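Local atomic coordinates of tyrosine--tRNA ligase, mitochondrial (Coccidioides posadasii, PDB entry 5IJX), a protein that probably catalyses the ATP-dependent attachment of L-tyrosine to its cognate mitochondrial tRNA, the chain here being a C-terminally truncated form that contains the class I catalytic domain. Residues F37-L41 and W92-L98; K59-K64 and D272-A276; M250-K254 and N277-I281. All blocks are in the same frame, centred on the assembly; numbering follows the deposited sequence.

Interaction 1 (F37-L41 and W92-L98); sequences FLSFL and WAYVHGL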
loop_
_atom_site.group_PDB
_atom_site.type_symbol
_atom_site.label_atom_id
_atom_site.label_comp_id
_atom_site.label_asym_id
_atom_site.label_seq_id
_atom_site.Cartn_x
_atom_site.Cartn_y
_atom_site.Cartn_z
ATOM N N PHE A 37 -2.713 -33.766 -17.516
ATOM C CA PHE A 37 -3.430 -32.576 -17.961
ATOM C C PHE A 37 -2.489 -31.582 -18.631
ATOM O O PHE A 37 -2.826 -31.004 -19.673
ATOM C CB PHE A 37 -4.143 -31.930 -16.774
ATOM C CG PHE A 37 -4.991 -30.749 -17.146
ATOM C CD1 PHE A 37 -6.156 -30.919 -17.877
ATOM C CD2 PHE A 37 -4.630 -29.470 -16.758
ATOM C CE1 PHE A 37 -6.941 -29.834 -18.217
ATOM C CE2 PHE A 37 -5.411 -28.380 -17.096
ATOM C CZ PHE A 37 -6.567 -28.563 -17.826
ATOM N N LEU A 38 -1.304 -31.372 -18.054
ATOM C CA LEU A 38 -0.347 -30.444 -18.648
ATOM C C LEU A 38 0.086 -30.920 -20.029
ATOM O O LEU A 38 0.107 -30.142 -20.990
ATOM C CB LEU A 38 0.860 -30.283 -17.725
ATOM C CG LEU A 38 1.879 -29.219 -18.131
ATOM C CD1 LEU A 38 1.248 -27.833 -18.132
ATOM C CD2 LEU A 38 3.081 -29.262 -17.202
ATOM N N SER A 39 0.443 -32.201 -20.147
ATOM C CA SER A 39 0.782 -32.762 -21.450
ATOM C C SER A 39 -0.324 -32.497 -22.464
ATOM O O SER A 39 -0.053 -32.138 -23.618
ATOM C CB SER A 39 1.041 -34.264 -21.320
ATOM O OG SER A 39 1.342 -34.843 -22.577
ATOM N N PHE A 40 -1.581 -32.661 -22.047
ATOM C CA PHE A 40 -2.701 -32.412 -22.947
ATOM C C PHE A 40 -2.739 -30.951 -23.380
ATOM O O PHE A 40 -2.830 -30.650 -24.577
ATOM C CB PHE A 40 -4.011 -32.814 -22.270
ATOM C CG PHE A 40 -5.233 -32.484 -23.072
ATOM C CD1 PHE A 40 -5.523 -33.175 -24.236
ATOM C CD2 PHE A 40 -6.099 -31.488 -22.656
ATOM C CE1 PHE A 40 -6.650 -32.872 -24.973
ATOM C CE2 PHE A 40 -7.228 -31.181 -23.389
ATOM C CZ PHE A 40 -7.504 -31.875 -24.549
ATOM N N LEU A 41 -2.667 -30.024 -22.419
ATOM C CA LEU A 41 -2.632 -28.606 -22.768
ATOM C C LEU A 41 -1.523 -28.317 -23.773
ATOM O O LEU A 41 -1.696 -27.505 -24.690
ATOM C CB LEU A 41 -2.441 -27.750 -21.513
ATOM C CG LEU A 41 -3.605 -27.615 -20.527
ATOM C CD1 LEU A 41 -3.217 -26.655 -19.415
ATOM C CD2 LEU A 41 -4.880 -27.143 -21.213
ATOM N N TRP A 92 -10.864 -25.968 -20.196
ATOM C CA TRP A 92 -10.371 -27.333 -20.085
ATOM C C TRP A 92 -10.258 -27.731 -18.622
ATOM O O TRP A 92 -10.870 -28.711 -18.182
ATOM C CB TRP A 92 -9.023 -27.471 -20.797
ATOM C CG TRP A 92 -9.139 -27.485 -22.298
ATOM C CD1 TRP A 92 -8.700 -26.527 -23.167
ATOM C CD2 TRP A 92 -9.742 -28.508 -23.103
ATOM N NE1 TRP A 92 -8.989 -26.893 -24.461
ATOM C CE2 TRP A 92 -9.628 -28.104 -24.448
ATOM C CE3 TRP A 92 -10.366 -29.726 -22.815
ATOM C CZ2 TRP A 92 -10.110 -28.873 -25.500
ATOM C CZ3 TRP A 92 -10.848 -30.486 -23.865
ATOM C CH2 TRP A 92 -10.718 -30.057 -25.189
ATOM N N ALA A 93 -9.510 -26.946 -17.843
ATOM C CA ALA A 93 -9.368 -27.229 -16.420
ATOM C C ALA A 93 -10.721 -27.544 -15.799
ATOM O O ALA A 93 -10.902 -28.586 -15.155
ATOM C CB ALA A 93 -8.712 -26.040 -15.716
ATOM N N TYR A 94 -11.701 -26.669 -16.023
ATOM C CA TYR A 94 -13.008 -26.865 -15.411
ATOM C C TYR A 94 -13.587 -28.228 -15.768
ATOM O O TYR A 94 -14.010 -28.986 -14.888
ATOM C CB TYR A 94 -13.955 -25.750 -15.840
ATOM C CG TYR A 94 -15.393 -25.993 -15.437
ATOM C CD1 TYR A 94 -15.780 -25.919 -14.108
ATOM C CD2 TYR A 94 -16.360 -26.295 -16.385
ATOM C CE1 TYR A 94 -17.087 -26.139 -13.733
ATOM C CE2 TYR A 94 -17.670 -26.516 -16.022
ATOM C CZ TYR A 94 -18.028 -26.438 -14.693
ATOM O OH TYR A 94 -19.335 -26.657 -14.329
ATOM N N VAL A 95 -13.574 -28.580 -17.053
ATOM C CA VAL A 95 -14.287 -29.771 -17.508
ATOM C C VAL A 95 -13.466 -30.997 -17.145
ATOM O O VAL A 95 -13.887 -32.134 -17.394
ATOM C CB VAL A 95 -14.583 -29.732 -19.022
ATOM C CG1 VAL A 95 -15.477 -28.542 -19.363
ATOM C CG2 VAL A 95 -13.293 -29.702 -19.832
ATOM N N HIS A 96 -12.285 -30.785 -16.567
ATOM C CA HIS A 96 -11.474 -31.895 -16.090
ATOM C C HIS A 96 -11.540 -32.051 -14.574
ATOM O O HIS A 96 -10.738 -32.795 -14.001
ATOM C CB HIS A 96 -10.021 -31.735 -16.551
ATOM C CG HIS A 96 -9.779 -32.217 -17.951
ATOM N ND1 HIS A 96 -9.106 -33.387 -18.230
ATOM C CD2 HIS A 96 -10.128 -31.690 -19.149
ATOM C CE1 HIS A 96 -9.048 -33.561 -19.539
ATOM N NE2 HIS A 96 -9.663 -32.546 -20.119
ATOM N N GLY A 97 -12.488 -31.384 -13.917
ATOM C CA GLY A 97 -12.651 -31.500 -12.484
ATOM C C GLY A 97 -11.775 -30.584 -11.664
ATOM O O GLY A 97 -11.889 -30.586 -10.431
ATOM N N LEU A 98 -10.904 -29.810 -12.300
ATOM C CA LEU A 98 -10.081 -28.838 -11.602
ATOM C C LEU A 98 -10.840 -27.527 -11.462
ATOM O O LEU A 98 -11.716 -27.206 -12.271
ATOM C CB LEU A 98 -8.765 -28.615 -12.349
ATOM C CG LEU A 98 -7.818 -29.816 -12.321
ATOM C CD1 LEU A 98 -6.886 -29.813 -13.519
ATOM C CD2 LEU A 98 -7.021 -29.828 -11.024
#
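Phe40 and Trp92 meet in a T-shaped aromatic pair: the edge of the phenyl ring is directed at the face of the indole, with the planes at 80°. Phe40 CE2 lies 3.5 Å from Trp92 CE3, and the two side chains cross at about a right angle. A second aromatic pair, Phe37 with His96, is oblique; there Phe37 CE1 sits over one face of the imidazole, 3.7 Å from His96 CG. Together the four rings form an aromatic cluster, which Phe335 and Phe156 extend on the Trp92 and His96 sides respectively.

Leucine carbons lie over both faces of the Phe37 ring. Leu98 CD1 makes a CH-pi contact over one face, 4.1 Å from the ring centroid and 16° off its normal, while Leu41 CG of the same helix as Phe37 lies over the opposite face. The Phe37 side chain leaves with CG anti to the backbone N (chi1 -176°), which carries CZ up to the backbone of helix 84-95, 3.4 Å from Ala93 N.

Gly97, at positive phi, is the C' residue of a Schellman motif, with Leu98 N bonded to Ala93 O at 3.1 Å and Gly97 N to Tyr94 O at 3.0 Å; this turn ends helix 84-95. Since no hydrogen bond crosses between the segments, helix 37-43 is held against the end of helix 84-95 by aromatic and apolar contacts.

Interaction 2 (K59-K64 and D272-A276); sequences KLITRK and DPDLA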
loop_
_atom_site.group_PDB
_atom_site.type_symbol
_atom_site.label_atom_id
_atom_site.label_comp_id
_atom_site.label_asym_id
_atom_site.label_seq_id
_atom_site.Cartn_x
_atom_site.Cartn_y
_atom_site.Cartn_z
ATOM N N LYS A 59 3.435 -32.797 -12.096
ATOM C CA LYS A 59 3.286 -33.592 -10.882
ATOM C C LYS A 59 2.173 -33.043 -9.998
ATOM O O LYS A 59 1.320 -33.794 -9.514
ATOM C CB LYS A 59 4.616 -33.617 -10.127
ATOM C CG LYS A 59 4.655 -34.546 -8.927
ATOM C CD LYS A 59 6.062 -34.606 -8.338
ATOM C CE LYS A 59 6.209 -33.690 -7.142
ATOM N NZ LYS A 59 7.639 -33.427 -6.802
ATOM N N LEU A 60 2.174 -31.728 -9.771
ATOM C CA LEU A 60 1.152 -31.109 -8.935
ATOM C C LEU A 60 -0.243 -31.430 -9.453
ATOM O O LEU A 60 -1.088 -31.962 -8.723
ATOM C CB LEU A 60 1.368 -29.596 -8.886
ATOM C CG LEU A 60 0.274 -28.786 -8.180
ATOM C CD1 LEU A 60 0.288 -29.049 -6.682
ATOM C CD2 LEU A 60 0.437 -27.307 -8.469
ATOM N N ILE A 61 -0.504 -31.103 -10.720
ATOM C CA ILE A 61 -1.840 -31.288 -11.276
ATOM C C ILE A 61 -2.234 -32.757 -11.229
ATOM O O ILE A 61 -3.383 -33.099 -10.925
ATOM C CB ILE A 61 -1.901 -30.727 -12.709
ATOM C CG1 ILE A 61 -1.520 -29.241 -12.709
ATOM C CG2 ILE A 61 -3.289 -30.924 -13.299
ATOM C CD1 ILE A 61 -1.459 -28.609 -14.087
ATOM N N THR A 62 -1.289 -33.650 -11.526
ATOM C CA THR A 62 -1.603 -35.075 -11.526
ATOM C C THR A 62 -1.959 -35.564 -10.125
ATOM O O THR A 62 -2.881 -36.372 -9.958
ATOM C CB THR A 62 -0.422 -35.865 -12.090
ATOM O OG1 THR A 62 -0.172 -35.452 -13.439
ATOM C CG2 THR A 62 -0.709 -37.357 -12.072
ATOM N N ARG A 63 -1.246 -35.084 -9.108
ATOM C CA ARG A 63 -1.416 -35.569 -7.745
ATOM C C ARG A 63 -2.466 -34.805 -6.944
ATOM O O ARG A 63 -2.843 -35.263 -5.860
ATOM C CB ARG A 63 -0.090 -35.488 -6.981
ATOM C CG ARG A 63 0.912 -36.587 -7.287
ATOM C CD ARG A 63 1.688 -36.940 -6.027
ATOM N NE ARG A 63 2.954 -37.612 -6.307
ATOM C CZ ARG A 63 4.010 -37.584 -5.498
ATOM N NH1 ARG A 63 3.967 -36.906 -4.357
ATOM N NH2 ARG A 63 5.119 -38.227 -5.834
ATOM N N LYS A 64 -2.945 -33.663 -7.431
ATOM C CA LYS A 64 -3.725 -32.768 -6.587
ATOM C C LYS A 64 -4.769 -32.040 -7.420
ATOM O O LYS A 64 -4.455 -31.508 -8.488
ATOM C CB LYS A 64 -2.802 -31.764 -5.890
ATOM C CG LYS A 64 -3.452 -30.971 -4.779
ATOM C CD LYS A 64 -2.409 -30.140 -4.053
ATOM C CE LYS A 64 -2.982 -29.460 -2.823
ATOM N NZ LYS A 64 -1.922 -28.779 -2.029
ATOM N N ASP A 272 6.066 -32.618 0.532
ATOM C CA ASP A 272 6.715 -32.327 -0.740
ATOM C C ASP A 272 6.488 -30.866 -1.114
ATOM O O ASP A 272 5.342 -30.473 -1.358
ATOM C CB ASP A 272 6.176 -33.232 -1.836
ATOM C CG ASP A 272 6.831 -32.971 -3.178
ATOM O OD1 ASP A 272 7.950 -32.415 -3.195
ATOM O OD2 ASP A 272 6.229 -33.324 -4.212
ATOM N N PRO A 273 7.536 -30.037 -1.184
ATOM C CA PRO A 273 7.311 -28.616 -1.501
ATOM C C PRO A 273 6.646 -28.399 -2.847
ATOM O O PRO A 273 5.860 -27.456 -2.995
ATOM C CB PRO A 273 8.724 -28.016 -1.469
ATOM C CG PRO A 273 9.561 -29.001 -0.726
ATOM C CD PRO A 273 8.966 -30.339 -1.010
ATOM N N ASP A 274 6.939 -29.245 -3.837
ATOM C CA ASP A 274 6.339 -29.088 -5.157
ATOM C C ASP A 274 4.818 -29.131 -5.109
ATOM O O ASP A 274 4.165 -28.613 -6.023
ATOM C CB ASP A 274 6.862 -30.173 -6.099
ATOM C CG ASP A 274 8.337 -30.012 -6.411
ATOM O OD1 ASP A 274 8.999 -29.190 -5.743
ATOM O OD2 ASP A 274 8.836 -30.711 -7.318
ATOM N N LEU A 275 4.238 -29.737 -4.073
ATOM C CA LEU A 275 2.791 -29.806 -3.931
ATOM C C LEU A 275 2.207 -28.608 -3.194
ATOM O O LEU A 275 0.980 -28.464 -3.153
ATOM C CB LEU A 275 2.398 -31.094 -3.200
ATOM C CG LEU A 275 2.777 -32.401 -3.901
ATOM C CD1 LEU A 275 2.413 -33.596 -3.035
ATOM C CD2 LEU A 275 2.105 -32.504 -5.260
ATOM N N ALA A 276 3.049 -27.751 -2.616
ATOM C CA ALA A 276 2.592 -26.587 -1.873
ATOM C C ALA A 276 2.898 -25.265 -2.563
ATOM O O ALA A 276 2.452 -24.220 -2.078
ATOM C CB ALA A 276 3.228 -26.574 -0.474
#
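Lys59 runs out with CG anti to its own N and bends at chi3 (98°), a course that brings NZ between Asp272 and Asp274; Lys64, by contrast, stays extended beyond CG to reach the carbonyl of Leu275. The result is a salt-bridge network plus one side-chain-to-backbone bond, joining helix 54-63 and the residue after it to the loop that precedes strand 279-283 of the class I catalytic domain.

In the network, Lys59 NZ is 3.0 Å from Asp274 OD2, which it meets from above the carboxylate plane, 42° out of it. The bond from the same NZ to Asp272 OD2 is weak. Lys59 NZ thus bridges the two carboxylates of the loop, its side chain meeting that of Asp272 head-on and that of Asp274 from the flank. Arg63 NH1 stands 4.2 Å from Asp272 OD2, but that oxygen is set off the guanidinium plane and too distant for a bond, so only the charges attract.

Beside the charges, the Leu275 side chain rests on the helix, its CD2 4.2 Å from Leu60 CD1, while its CD1 lies 3.9 Å from Arg63 NH1. Gln234 OE1 is a second partner of the Lys64 ammonium. Lys64 NZ itself donates to Leu275 O over 3.1 Å, with a C=O...N angle of 157°.

Interaction 3 (M250-K254 and N277-I281); sequences MDAIK and NPYGI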
loop_
_atom_site.group_PDB
_atom_site.type_symbol
_atom_site.label_atom_id
_atom_site.label_comp_id
_atom_site.label_asym_id
_atom_site.label_seq_id
_atom_site.Cartn_x
_atom_site.Cartn_y
_atom_site.Cartn_z
HETATM N N MSE A 250 4.521 -15.654 -8.041
HETATM C CA MSE A 250 5.035 -16.867 -7.424
HETATM C C MSE A 250 6.092 -16.509 -6.398
HETATM O O MSE A 250 5.953 -16.819 -5.214
HETATM C CB MSE A 250 5.615 -17.801 -8.479
HETATM C CG MSE A 250 4.592 -18.282 -9.484
HETATM SE SE MSE A 250 5.421 -19.191 -10.980
HETATM C CE MSE A 250 6.766 -20.214 -10.000
ATOM N N ASP A 251 7.147 -15.832 -6.859
ATOM C CA ASP A 251 8.205 -15.419 -5.948
ATOM C C ASP A 251 7.644 -14.674 -4.746
ATOM O O ASP A 251 8.182 -14.788 -3.638
ATOM C CB ASP A 251 9.223 -14.548 -6.679
ATOM C CG ASP A 251 9.997 -15.322 -7.729
ATOM O OD1 ASP A 251 9.989 -16.572 -7.672
ATOM O OD2 ASP A 251 10.623 -14.685 -8.606
ATOM N N ALA A 252 6.561 -13.920 -4.936
ATOM C CA ALA A 252 5.950 -13.228 -3.808
ATOM C C ALA A 252 5.403 -14.235 -2.804
ATOM O O ALA A 252 5.776 -14.226 -1.624
ATOM C CB ALA A 252 4.848 -12.287 -4.300
ATOM N N ILE A 253 4.538 -15.139 -3.270
ATOM C CA ILE A 253 3.934 -16.124 -2.377
ATOM C C ILE A 253 5.015 -16.930 -1.674
ATOM O O ILE A 253 4.998 -17.090 -0.448
ATOM C CB ILE A 253 2.969 -17.036 -3.157
ATOM C CG1 ILE A 253 1.789 -16.217 -3.690
ATOM C CG2 ILE A 253 2.487 -18.188 -2.270
ATOM C CD1 ILE A 253 0.854 -16.988 -4.590
ATOM N N LYS A 254 5.965 -17.463 -2.443
ATOM C CA LYS A 254 7.078 -18.184 -1.839
ATOM C C LYS A 254 7.731 -17.339 -0.754
ATOM O O LYS A 254 7.949 -17.810 0.369
ATOM C CB LYS A 254 8.089 -18.582 -2.915
ATOM C CG LYS A 254 7.544 -19.627 -3.889
ATOM C CD LYS A 254 8.517 -19.946 -5.012
ATOM C CE LYS A 254 7.999 -21.085 -5.883
ATOM N NZ LYS A 254 8.724 -21.190 -7.184
ATOM N N ASN A 277 3.632 -25.279 -3.677
ATOM C CA ASN A 277 4.144 -24.057 -4.276
ATOM C C ASN A 277 3.211 -23.537 -5.359
ATOM O O ASN A 277 2.378 -24.274 -5.896
ATOM C CB ASN A 277 5.526 -24.305 -4.874
ATOM C CG ASN A 277 6.626 -24.271 -3.835
ATOM O OD1 ASN A 277 6.363 -24.148 -2.640
ATOM N ND2 ASN A 277 7.869 -24.382 -4.287
ATOM N N PRO A 278 3.334 -22.258 -5.704
ATOM C CA PRO A 278 2.567 -21.705 -6.821
ATOM C C PRO A 278 3.270 -21.907 -8.154
ATOM O O PRO A 278 4.496 -21.988 -8.240
ATOM C CB PRO A 278 2.483 -20.216 -6.460
ATOM C CG PRO A 278 3.775 -19.955 -5.759
ATOM C CD PRO A 278 4.079 -21.213 -4.981
ATOM N N TYR A 279 2.460 -21.987 -9.208
ATOM C CA TYR A 279 2.965 -22.185 -10.559
ATOM C C TYR A 279 2.209 -21.280 -11.527
ATOM O O TYR A 279 1.155 -20.719 -11.206
ATOM C CB TYR A 279 2.836 -23.648 -10.998
ATOM C CG TYR A 279 3.630 -24.629 -10.159
ATOM C CD1 TYR A 279 4.900 -25.038 -10.547
ATOM C CD2 TYR A 279 3.106 -25.149 -8.983
ATOM C CE1 TYR A 279 5.627 -25.935 -9.786
ATOM C CE2 TYR A 279 3.826 -26.046 -8.215
ATOM C CZ TYR A 279 5.085 -26.436 -8.621
ATOM O OH TYR A 279 5.802 -27.330 -7.858
ATOM N N GLY A 280 2.760 -21.153 -12.734
ATOM C CA GLY A 280 2.148 -20.326 -13.750
ATOM C C GLY A 280 2.154 -21.012 -15.101
ATOM O O GLY A 280 2.970 -21.895 -15.374
ATOM N N ILE A 281 1.220 -20.582 -15.949
ATOM C CA ILE A 281 1.156 -21.012 -17.341
ATOM C C ILE A 281 0.897 -19.789 -18.209
ATOM O O ILE A 281 0.010 -18.980 -17.909
ATOM C CB ILE A 281 0.068 -22.078 -17.576
ATOM C CG1 ILE A 281 0.303 -23.289 -16.668
ATOM C CG2 ILE A 281 0.065 -22.514 -19.042
ATOM C CD1 ILE A 281 -0.801 -24.324 -16.727
#
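Helix 243-259 comes nearest to the chain entering strand 279-283 at Met250 and Pro278, whose CA atoms are 5.5 Å apart, and no hydrogen bond joins the two segments. Pro278 fills the middle of the contact. Its ring faces one side of the helix, where CG is 3.9 Å from Met250 CB and 4.0 Å from Ile253 CB, one turn of helix supplying both neighbours. Ile253 and the proline run antiparallel alongside each other, with Ile253 CD1 also close to Pro278 CB.

Met250, present as selenomethionine, reaches farther along the strand. Its chain is bent at chi3 (41°), which turns the terminal methyl back toward Pro278, leaving CE 3.4 Å from Pro278 O, while SE lies 3.7 Å from Gly280 N. The selenium therefore sits against the backbone at the start of the strand, where Gly280 presents no side chain.

At the other end, Lys254 is extended beyond CG and passes obliquely over the proline. Its methylene CG touches Pro278 CD at 4.0 Å, and CE lies 3.7 Å from Asn277 ND2, the lysine chain running across the amide side chain.

Phe225 of helix 217-229 touches both Ile253 and Pro278, extending the apolar packing beyond the two segments. Helix 243-259 and strand 279-283 belong to a beta-alpha-beta unit that starts with strand 233-239. Strand residues 279-281 bond to Gln234, Gln236 and Gly238 of strand 233-239 and to Val51. Hydrogen bonding is thus left to the sheet, and the helix is fitted by shape, through van der Waals contact mostly of the proline ring, aliphatic carbons and the selenium.

Helix 54-63 touches both other contacts: Ile61 packs on Phe37 and Leu98 of interaction 1, while Leu60 meets Tyr279 of interaction 3. Interactions 1 and 2 have centres 15 Å apart, interactions 2 and 3 13 Å, and interactions 1 and 3 19 Å. In sequence, interaction 2 crosses both others, because 59-64 falls between 37-41 and 92-98, and 272-276 between 250-254 and 277-281; interaction 1 closes before interaction 3 opens. A probable hydrogen bond from Tyr279 OH to Asp274 O (2.8 Å) joins 2 to 3. Tyr279 meets helix 54-63 and Pro278 helix 243-259, so these helices flank the start of strand 279-283; the side chain of Ile253 lies about 10 Å from the bound tyrosine.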